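Local coordinates for putative ArsC family related protein (Bacteroides fragilis, PDB 3GKX), which is of unknown function but belongs to the ArsC family of thioredoxin-fold proteins, named for the arsenate reductases to which it is related, at residues T32-I36 and V37-P41; T79-E82 and E83-I86; V101-E104 and R105-L108. One frame throughout, in Å; residues are numbered along the deposited sequence.

Contact 1. Residues T32-I36 and V37-P41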
ATOM      1  N   THR B  32       8.198  13.863 -18.225  1.00 30.63           N
ATOM      2  CA  THR B  32       7.401  13.794 -19.421  1.00 30.72           C
ATOM      3  C   THR B  32       5.959  13.981 -18.971  1.00 31.31           C
ATOM      4  O   THR B  32       5.484  13.235 -18.101  1.00 31.57           O
ATOM      5  CB  THR B  32       7.561  12.430 -20.059  1.00 30.66           C
ATOM      6  OG1 THR B  32       8.957  12.170 -20.301  1.00 29.49           O
ATOM      7  CG2 THR B  32       6.760  12.348 -21.359  1.00 30.27           C
ATOM      8  N   ASN B  33       5.288  14.998 -19.522  1.00 31.46           N
ATOM      9  CA  ASN B  33       3.870  15.285 -19.229  1.00 32.12           C
ATOM     10  C   ASN B  33       2.979  14.208 -19.841  1.00 31.71           C
ATOM     11  O   ASN B  33       3.384  13.514 -20.795  1.00 32.10           O
ATOM     12  CB  ASN B  33       3.476  16.693 -19.715  1.00 32.59           C
ATOM     13  CG  ASN B  33       2.247  17.275 -18.975  1.00 35.31           C
ATOM     14  OD1 ASN B  33       2.275  17.514 -17.761  1.00 37.29           O
ATOM     15  ND2 ASN B  33       1.177  17.535 -19.728  1.00 35.11           N
ATOM     16  N   ARG B  34       1.808  14.016 -19.226  1.00 30.98           N
ATOM     17  CA  ARG B  34       0.750  13.123 -19.714  1.00 29.57           C
ATOM     18  C   ARG B  34      -0.556  13.479 -18.996  1.00 29.98           C
ATOM     19  O   ARG B  34      -0.607  13.621 -17.757  1.00 30.27           O
ATOM     20  CB  ARG B  34       1.119  11.642 -19.554  1.00 29.87           C
ATOM     21  CG  ARG B  34       0.011  10.638 -19.893  1.00 27.44           C
ATOM     22  CD  ARG B  34       0.505   9.175 -19.882  1.00 25.94           C
ATOM     23  NE  ARG B  34      -0.611   8.218 -19.865  1.00 22.88           N
ATOM     24  CZ  ARG B  34      -0.483   6.892 -19.887  1.00 24.22           C
ATOM     25  NH1 ARG B  34      -1.572   6.146 -19.869  1.00 24.11           N
ATOM     26  NH2 ARG B  34       0.721   6.303 -19.927  1.00 22.20           N
ATOM     27  N   LEU B  35      -1.603  13.643 -19.802  1.00 29.71           N
ATOM     28  CA  LEU B  35      -2.925  14.033 -19.358  1.00 29.41           C
ATOM     29  C   LEU B  35      -3.666  12.761 -18.982  1.00 29.42           C
ATOM     30  O   LEU B  35      -4.031  11.944 -19.859  1.00 30.07           O
ATOM     31  CB  LEU B  35      -3.673  14.763 -20.483  1.00 29.23           C
ATOM     32  CG  LEU B  35      -2.980  15.911 -21.235  1.00 29.37           C
ATOM     33  CD1 LEU B  35      -3.508  16.041 -22.694  1.00 26.93           C
ATOM     34  CD2 LEU B  35      -3.052  17.265 -20.482  1.00 29.55           C
ATOM     35  N   ILE B  36      -3.888  12.598 -17.676  1.00 28.55           N
ATOM     36  CA  ILE B  36      -4.528  11.411 -17.119  1.00 27.72           C
ATOM     37  C   ILE B  36      -5.942  11.132 -17.676  1.00 28.18           C
ATOM     38  O   ILE B  36      -6.393   9.988 -17.677  1.00 27.92           O
ATOM     39  CB  ILE B  36      -4.569  11.509 -15.582  1.00 27.76           C
ATOM     40  CG1 ILE B  36      -4.505  10.126 -14.932  1.00 26.90           C
ATOM     41  CG2 ILE B  36      -5.777  12.357 -15.084  1.00 28.26           C
ATOM     42  CD1 ILE B  36      -4.218  10.215 -13.435  1.00 25.43           C
ATOM     43  N   VAL B  37      -6.642  12.168 -18.140  1.00 28.04           N
ATOM     44  CA  VAL B  37      -7.986  11.976 -18.658  1.00 28.69           C
ATOM     45  C   VAL B  37      -8.001  11.649 -20.157  1.00 28.86           C
ATOM     46  O   VAL B  37      -8.616  10.665 -20.552  1.00 29.80           O
ATOM     47  CB  VAL B  37      -8.914  13.165 -18.300  1.00 29.10           C
ATOM     48  CG1 VAL B  37     -10.295  12.975 -18.904  1.00 28.61           C
ATOM     49  CG2 VAL B  37      -9.012  13.289 -16.776  1.00 28.94           C
ATOM     50  N   ASP B  38      -7.330  12.456 -20.978  1.00 28.95           N
ATOM     51  CA  ASP B  38      -7.199  12.180 -22.420  1.00 28.90           C
ATOM     52  C   ASP B  38      -6.463  10.874 -22.698  1.00 28.05           C
ATOM     53  O   ASP B  38      -6.845  10.105 -23.567  1.00 28.31           O
ATOM     54  CB  ASP B  38      -6.478  13.318 -23.141  1.00 29.62           C
ATOM     55  CG  ASP B  38      -7.201  14.659 -23.012  1.00 31.73           C
ATOM     56  OD1 ASP B  38      -7.319  15.176 -21.875  1.00 33.94           O
ATOM     57  OD2 ASP B  38      -7.625  15.217 -24.053  1.00 34.69           O
ATOM     58  N   ASP B  39      -5.403  10.614 -21.964  1.00 27.29           N
ATOM     59  CA  ASP B  39      -4.663   9.387 -22.178  1.00 26.53           C
ATOM     60  C   ASP B  39      -4.617   8.611 -20.852  1.00 25.45           C
ATOM     61  O   ASP B  39      -3.646   8.669 -20.091  1.00 25.12           O
ATOM     62  CB  ASP B  39      -3.285   9.692 -22.782  1.00 26.80           C
ATOM     63  CG  ASP B  39      -2.450   8.440 -23.017  1.00 28.21           C
ATOM     64  OD1 ASP B  39      -2.996   7.311 -22.958  1.00 29.19           O
ATOM     65  OD2 ASP B  39      -1.226   8.589 -23.240  1.00 28.72           O
ATOM     66  N   ASN B  40      -5.711   7.897 -20.597  1.00 24.06           N
ATOM     67  CA  ASN B  40      -5.968   7.316 -19.295  1.00 22.49           C
ATOM     68  C   ASN B  40      -5.148   6.046 -19.088  1.00 22.13           C
ATOM     69  O   ASN B  40      -4.769   5.420 -20.071  1.00 22.20           O
ATOM     70  CB  ASN B  40      -7.477   7.131 -19.053  1.00 21.64           C
ATOM     71  CG  ASN B  40      -8.201   6.447 -20.204  1.00 22.38           C
ATOM     72  OD1 ASN B  40      -8.325   6.974 -21.336  1.00 21.70           O
ATOM     73  ND2 ASN B  40      -8.752   5.284 -19.903  1.00 22.60           N
ATOM     74  N   PRO B  41      -4.771   5.731 -17.822  1.00 21.27           N
ATOM     75  CA  PRO B  41      -4.052   4.487 -17.554  1.00 21.33           C
ATOM     76  C   PRO B  41      -4.816   3.254 -18.059  1.00 20.91           C
ATOM     77  O   PRO B  41      -6.067   3.196 -17.955  1.00 20.38           O
ATOM     78  CB  PRO B  41      -3.935   4.443 -16.004  1.00 21.05           C
ATOM     79  CG  PRO B  41      -4.190   5.843 -15.514  1.00 21.37           C
ATOM     80  CD  PRO B  41      -4.634   6.702 -16.720  1.00 21.74           C
TER

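Contact 2. Residues T79-E82 and E83-I86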
ATOM      1  N   THR B  79     -16.636  -4.422  -1.774  1.00 25.34           N
ATOM      2  CA  THR B  79     -17.252  -5.518  -2.543  1.00 24.41           C
ATOM      3  C   THR B  79     -16.600  -5.886  -3.907  1.00 23.80           C
ATOM      4  O   THR B  79     -16.962  -6.896  -4.547  1.00 22.86           O
ATOM      5  CB  THR B  79     -18.773  -5.231  -2.718  1.00 24.11           C
ATOM      6  OG1 THR B  79     -18.969  -4.282  -3.766  1.00 24.12           O
ATOM      7  CG2 THR B  79     -19.330  -4.665  -1.444  1.00 23.36           C
HETATM    8  N   MSE B  80     -15.628  -5.075  -4.323  1.00 23.47           N
HETATM    9  CA  MSE B  80     -14.850  -5.342  -5.521  1.00 23.89           C
HETATM   10  C   MSE B  80     -13.477  -5.921  -5.228  1.00 23.23           C
HETATM   11  O   MSE B  80     -12.787  -5.524  -4.273  1.00 23.15           O
HETATM   12  CB  MSE B  80     -14.677  -4.071  -6.328  1.00 24.46           C
HETATM   13  CG  MSE B  80     -15.973  -3.286  -6.463  1.00 27.25           C
HETATM   14 SE   MSE B  80     -15.811  -2.097  -7.973  0.75 32.64          SE
HETATM   15  CE  MSE B  80     -14.631  -0.733  -7.284  1.00 30.82           C
ATOM     16  N   THR B  81     -13.078  -6.853  -6.080  1.00 22.30           N
ATOM     17  CA  THR B  81     -11.779  -7.456  -5.968  1.00 21.59           C
ATOM     18  C   THR B  81     -10.803  -6.497  -6.641  1.00 21.69           C
ATOM     19  O   THR B  81     -11.213  -5.610  -7.403  1.00 20.89           O
ATOM     20  CB  THR B  81     -11.769  -8.824  -6.677  1.00 22.19           C
ATOM     21  OG1 THR B  81     -11.971  -8.620  -8.086  1.00 20.97           O
ATOM     22  CG2 THR B  81     -12.882  -9.757  -6.125  1.00 19.09           C
ATOM     23  N   GLU B  82      -9.521  -6.684  -6.357  1.00 21.31           N
ATOM     24  CA  GLU B  82      -8.451  -5.932  -6.993  1.00 21.78           C
ATOM     25  C   GLU B  82      -8.582  -6.007  -8.512  1.00 21.19           C
ATOM     26  O   GLU B  82      -8.539  -4.967  -9.165  1.00 21.94           O
ATOM     27  CB  GLU B  82      -7.082  -6.471  -6.566  1.00 21.02           C
ATOM     28  CG  GLU B  82      -5.913  -5.681  -7.111  1.00 24.06           C
ATOM     29  CD  GLU B  82      -4.560  -6.376  -6.898  1.00 25.46           C
ATOM     30  OE1 GLU B  82      -4.218  -6.717  -5.747  1.00 22.21           O
ATOM     31  OE2 GLU B  82      -3.852  -6.594  -7.900  1.00 27.06           O
ATOM     32  N   GLU B  83      -8.694  -7.221  -9.069  1.00 20.57           N
ATOM     33  CA  GLU B  83      -8.961  -7.397 -10.511  1.00 20.92           C
ATOM     34  C   GLU B  83     -10.086  -6.452 -10.973  1.00 20.05           C
ATOM     35  O   GLU B  83      -9.874  -5.655 -11.886  1.00 20.09           O
ATOM     36  CB  GLU B  83      -9.335  -8.842 -10.892  1.00 20.96           C
ATOM     37  CG  GLU B  83      -8.190  -9.874 -10.901  1.00 25.18           C
ATOM     38  CD  GLU B  83      -6.984  -9.504 -11.805  1.00 30.17           C
ATOM     39  OE1 GLU B  83      -7.187  -9.033 -12.964  1.00 31.13           O
ATOM     40  OE2 GLU B  83      -5.820  -9.714 -11.357  1.00 29.39           O
ATOM     41  N   GLU B  84     -11.247  -6.512 -10.321  1.00 18.82           N
ATOM     42  CA  GLU B  84     -12.383  -5.645 -10.699  1.00 19.10           C
ATOM     43  C   GLU B  84     -12.107  -4.136 -10.544  1.00 19.49           C
ATOM     44  O   GLU B  84     -12.400  -3.345 -11.455  1.00 19.77           O
ATOM     45  CB  GLU B  84     -13.653  -6.043  -9.968  1.00 18.50           C
ATOM     46  CG  GLU B  84     -14.031  -7.499 -10.181  1.00 19.15           C
ATOM     47  CD  GLU B  84     -15.125  -7.966  -9.242  1.00 20.87           C
ATOM     48  OE1 GLU B  84     -15.260  -7.390  -8.138  1.00 18.28           O
ATOM     49  OE2 GLU B  84     -15.877  -8.905  -9.622  1.00 24.29           O
ATOM     50  N   GLN B  85     -11.557  -3.743  -9.393  1.00 19.58           N
ATOM     51  CA  GLN B  85     -11.112  -2.362  -9.172  1.00 19.78           C
ATOM     52  C   GLN B  85     -10.130  -1.860 -10.251  1.00 19.10           C
ATOM     53  O   GLN B  85     -10.269  -0.748 -10.729  1.00 18.93           O
ATOM     54  CB  GLN B  85     -10.464  -2.219  -7.795  1.00 19.91           C
ATOM     55  CG  GLN B  85     -11.443  -2.189  -6.629  1.00 18.92           C
ATOM     56  CD  GLN B  85     -10.756  -2.449  -5.318  1.00 17.13           C
ATOM     57  OE1 GLN B  85      -9.537  -2.523  -5.264  1.00 21.05           O
ATOM     58  NE2 GLN B  85     -11.530  -2.605  -4.250  1.00 16.13           N
ATOM     59  N   ILE B  86      -9.141  -2.678 -10.629  1.00 18.79           N
ATOM     60  CA  ILE B  86      -8.188  -2.276 -11.674  1.00 17.68           C
ATOM     61  C   ILE B  86      -8.863  -2.173 -13.051  1.00 17.43           C
ATOM     62  O   ILE B  86      -8.647  -1.184 -13.763  1.00 17.09           O
ATOM     63  CB  ILE B  86      -6.935  -3.185 -11.721  1.00 17.93           C
ATOM     64  CG1 ILE B  86      -6.155  -3.098 -10.394  1.00 17.59           C
ATOM     65  CG2 ILE B  86      -6.090  -2.852 -12.931  1.00 16.13           C
ATOM     66  CD1 ILE B  86      -4.948  -4.073 -10.274  1.00 16.74           C
TER

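Contact 3. Residues V101-E104 and R105-L108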
ATOM      1  N   VAL B 101       2.994  10.169 -10.435  1.00 23.02           N
ATOM      2  CA  VAL B 101       4.338  10.188 -11.020  1.00 20.74           C
ATOM      3  C   VAL B 101       4.843   8.744 -11.037  1.00 20.14           C
ATOM      4  O   VAL B 101       4.709   8.021 -10.056  1.00 20.58           O
ATOM      5  CB  VAL B 101       5.318  11.103 -10.247  1.00 20.67           C
ATOM      6  CG1 VAL B 101       6.700  11.122 -10.913  1.00 20.50           C
ATOM      7  CG2 VAL B 101       4.810  12.488 -10.214  1.00 21.10           C
ATOM      8  N   VAL B 102       5.393   8.330 -12.166  1.00 18.67           N
ATOM      9  CA  VAL B 102       5.846   6.963 -12.386  1.00 18.75           C
ATOM     10  C   VAL B 102       7.344   7.072 -12.719  1.00 19.30           C
ATOM     11  O   VAL B 102       7.725   7.845 -13.615  1.00 19.32           O
ATOM     12  CB  VAL B 102       5.069   6.331 -13.583  1.00 19.65           C
ATOM     13  CG1 VAL B 102       5.570   4.939 -13.938  1.00 17.89           C
ATOM     14  CG2 VAL B 102       3.594   6.316 -13.302  1.00 17.85           C
ATOM     15  N   THR B 103       8.184   6.347 -11.975  1.00 18.90           N
ATOM     16  CA  THR B 103       9.600   6.152 -12.332  1.00 19.79           C
ATOM     17  C   THR B 103       9.863   4.657 -12.228  1.00 20.62           C
ATOM     18  O   THR B 103       8.979   3.917 -11.811  1.00 19.21           O
ATOM     19  CB  THR B 103      10.574   6.874 -11.373  1.00 19.34           C
ATOM     20  OG1 THR B 103      10.457   6.279 -10.087  1.00 19.64           O
ATOM     21  CG2 THR B 103      10.218   8.379 -11.216  1.00 18.64           C
ATOM     22  N   GLU B 104      11.066   4.227 -12.620  1.00 21.93           N
ATOM     23  CA  GLU B 104      11.465   2.826 -12.610  1.00 24.52           C
ATOM     24  C   GLU B 104      11.354   2.183 -11.225  1.00 24.81           C
ATOM     25  O   GLU B 104      10.940   1.059 -11.098  1.00 24.86           O
ATOM     26  CB  GLU B 104      12.923   2.700 -13.098  1.00 25.39           C
ATOM     27  CG  GLU B 104      13.204   1.436 -13.926  1.00 29.60           C
ATOM     28  CD  GLU B 104      14.659   0.989 -13.861  1.00 35.63           C
ATOM     29  OE1 GLU B 104      15.463   1.665 -13.200  1.00 40.96           O
ATOM     30  OE2 GLU B 104      15.019  -0.043 -14.468  1.00 39.88           O
ATOM     31  N   ARG B 105      11.756   2.899 -10.188  1.00 26.36           N
ATOM     32  CA  ARG B 105      11.783   2.332  -8.844  1.00 27.53           C
ATOM     33  C   ARG B 105      10.525   2.611  -8.025  1.00 27.86           C
ATOM     34  O   ARG B 105      10.214   1.835  -7.128  1.00 29.05           O
ATOM     35  CB  ARG B 105      12.991   2.858  -8.070  1.00 27.69           C
ATOM     36  CG  ARG B 105      14.216   1.993  -8.215  1.00 28.21           C
ATOM     37  CD  ARG B 105      15.399   2.513  -7.389  1.00 26.49           C
ATOM     38  NE  ARG B 105      16.418   1.491  -7.306  1.00 23.45           N
ATOM     39  CZ  ARG B 105      17.616   1.660  -6.767  1.00 26.56           C
ATOM     40  NH1 ARG B 105      17.967   2.833  -6.262  1.00 24.78           N
ATOM     41  NH2 ARG B 105      18.482   0.648  -6.745  1.00 27.62           N
ATOM     42  N   PHE B 106       9.810   3.709  -8.298  1.00 27.44           N
ATOM     43  CA  PHE B 106       8.602   4.039  -7.485  1.00 26.43           C
ATOM     44  C   PHE B 106       7.496   4.792  -8.218  1.00 24.49           C
ATOM     45  O   PHE B 106       7.757   5.423  -9.217  1.00 23.99           O
ATOM     46  CB  PHE B 106       8.979   4.798  -6.218  1.00 27.56           C
ATOM     47  CG  PHE B 106       9.848   5.962  -6.472  1.00 28.77           C
ATOM     48  CD1 PHE B 106       9.290   7.199  -6.754  1.00 30.89           C
ATOM     49  CD2 PHE B 106      11.216   5.809  -6.492  1.00 27.62           C
ATOM     50  CE1 PHE B 106      10.112   8.277  -7.046  1.00 32.49           C
ATOM     51  CE2 PHE B 106      12.043   6.863  -6.752  1.00 29.08           C
ATOM     52  CZ  PHE B 106      11.500   8.102  -7.034  1.00 31.69           C
ATOM     53  N   VAL B 107       6.273   4.713  -7.690  1.00 22.81           N
ATOM     54  CA  VAL B 107       5.153   5.457  -8.187  1.00 22.03           C
ATOM     55  C   VAL B 107       4.575   6.261  -7.051  1.00 24.04           C
ATOM     56  O   VAL B 107       4.251   5.706  -5.998  1.00 24.37           O
ATOM     57  CB  VAL B 107       4.051   4.513  -8.786  1.00 22.02           C
ATOM     58  CG1 VAL B 107       2.702   5.306  -9.080  1.00 18.73           C
ATOM     59  CG2 VAL B 107       4.581   3.756 -10.047  1.00 17.50           C
ATOM     60  N   LEU B 108       4.395   7.564  -7.271  1.00 24.75           N
ATOM     61  CA  LEU B 108       3.751   8.431  -6.285  1.00 25.59           C
ATOM     62  C   LEU B 108       2.314   8.794  -6.681  1.00 26.34           C
ATOM     63  O   LEU B 108       2.007   9.063  -7.855  1.00 25.55           O
ATOM     64  CB  LEU B 108       4.572   9.715  -6.071  1.00 26.32           C
ATOM     65  CG  LEU B 108       6.091   9.553  -5.977  1.00 27.55           C
ATOM     66  CD1 LEU B 108       6.774  10.870  -6.173  1.00 28.49           C
ATOM     67  CD2 LEU B 108       6.501   8.889  -4.630  1.00 27.37           C
TER

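Contact 1. Residues T32-I36 and V37-P41
Arg34 reaches out from the end of strand 32-35 and takes hold of the far end of the turn Leu35-Asp39, at Asp39 O, where the beta-alpha-beta unit of the thioredoxin-like fold passes into the loop before helix 43-53. The turn closes through an i+4 to i backbone bond from Asp39 N to Leu35 O, 2.8 Å, which gives it the form of an alpha-turn.

The polar grip is the arginine's. With CG anti to the backbone N (chi1 173°) and the chain extended to NE, the guanidinium comes side-on to the turn. Two of its nitrogens converge on a single acceptor, Asp39 O, with Arg34 NE at 3.1 Å and Arg34 NH1 at 3.3 Å. That oxygen lies within about 6° of the guanidinium plane, although both nitrogens approach it from one face of the Asp39 carbonyl. The Asp39 carboxylate stacks over a face of the guanidinium, their planes 10° apart; Asp39 OD2 is 3.5 Å from Arg34 NE but stands well out of the guanidinium plane, so this pairing is electrostatic and not a hydrogen bond. Arg34 NH2 has a second partner in Glu45 of helix 43-53, and Trp49 packs on the same side chain.

On the solvent side the fit is looser. The Leu35 side chain meets exposed Asp38 chiefly through CB and CD1, with Leu35 CB 3.9 Å from Asp38 OD1.

The tightly packed side is the buried one: Ile36 sets CG1 3.9 Å from Pro41 CD, and the carbonyl oxygen Ile36 O receives a CA-H...O contact from Asn40 CA at 3.2 Å.

Contact 2. Residues T79-E82 and E83-I86
A capping box starts helix 82-89, with Thr81 as N-cap and Glu84 as its reciprocal partner. The hydroxyl Thr81 OG1 accepts from Glu84 N at 3.2 Å, along a nearly straight N-H (169°). In return, Glu84 OE1 accepts from Thr81 N at 3.0 Å, and that donor stands above the carboxylate plane, 38° out of it. Thr81 chi1 of 65° lodges OG1 between its own N and carbonyl carbon, facing the first turn. Glu84 CG lies beside its own backbone N, and from there the extended chain carries the carboxylate back to Thr81.

Regular helical bonding follows at once, from Gln85 N to Thr81 O at 2.8 Å and from Ile86 N to Glu82 O at 2.8 Å. Ahead of the cap, the selenomethionine Met80 bends so that its terminal CE rests 3.6 Å from Gln85 CG; the amide nitrogen Gln85 NE2 is bound to Leu77 O. On another flank, Glu82 and Ile86 run side by side, with Ile86 CD1 3.7 Å from Glu82 CG. Ile86 also packs on helix 43-53. Glu82 carries its carboxylate to Lys58 of the second subunit, and Glu83 pairs with Lys47.

Three successive glutamates occupy the first turn, where the positive end of the helix dipole would probably stabilise their negative charge, and the Thr81 hydroxyl satisfies Glu84 N, a first-turn N-H with no helical carbonyl four residues back.

Contact 3. Residues V101-E104 and R105-L108
Phe106 O is gripped twice by Thr103, once through the backbone and once through the side chain. Thr103 N donates to it at 2.9 Å with an N-H...O angle of 158°, and Thr103 OG1 donates at 3.0 Å, lying in the carbonyl plane on a lone pair. A chi1 of 65° turns the hydroxyl across the hairpin toward the Phe106 carbonyl. Thr103 OG1 also sits over the centre of the Phe106 ring, its ring-atom distances falling in a narrow range that begins at 3.6 Å for CD1. Thr103 CG2 stands farther off, 4.2 Å from Phe106 CE1.

The pair spans the connection of the beta hairpin formed by strands 100-102 and 107-109, with Glu104 and Arg105 at the exposed bend; their backbone angles are close to those of a type I turn. Below it, Val101 and Leu108 form an antiparallel hydrogen-bonded pair, the shorter of its two bonds running from Leu108 N to Val101 O at 2.8 Å. Their side chains share one face of the sheet and pack on Trp116 of helix 113-116. Val102 and Val107, a non-hydrogen-bonded pair, point together to the opposite face, with Val102 CG1 4.2 Å from Val107 CG2. There both valines touch Trp49 of helix 43-53. Val107 CG1 in addition comes within 3.5 Å of Val101 O.

The three contacts follow one another along the chain without nesting or crossing. Contact 1 closes the turn that leaves strand 32-35, one edge of the four-stranded sheet within this chain, and leads into helix 43-53. Contact 2 comes next, on the surface beyond helix 73-76, capping helix 82-89 where the second subunit also packs. The chain then returns to the sheet, and contact 3 closes the hairpin whose strand 107-109 forms the other edge within this chain. No two of them touch, and the nearest atoms of contacts 1 and 3 are about 7 Å apart. Helix 43-53 relates all three, being touched by residues of each.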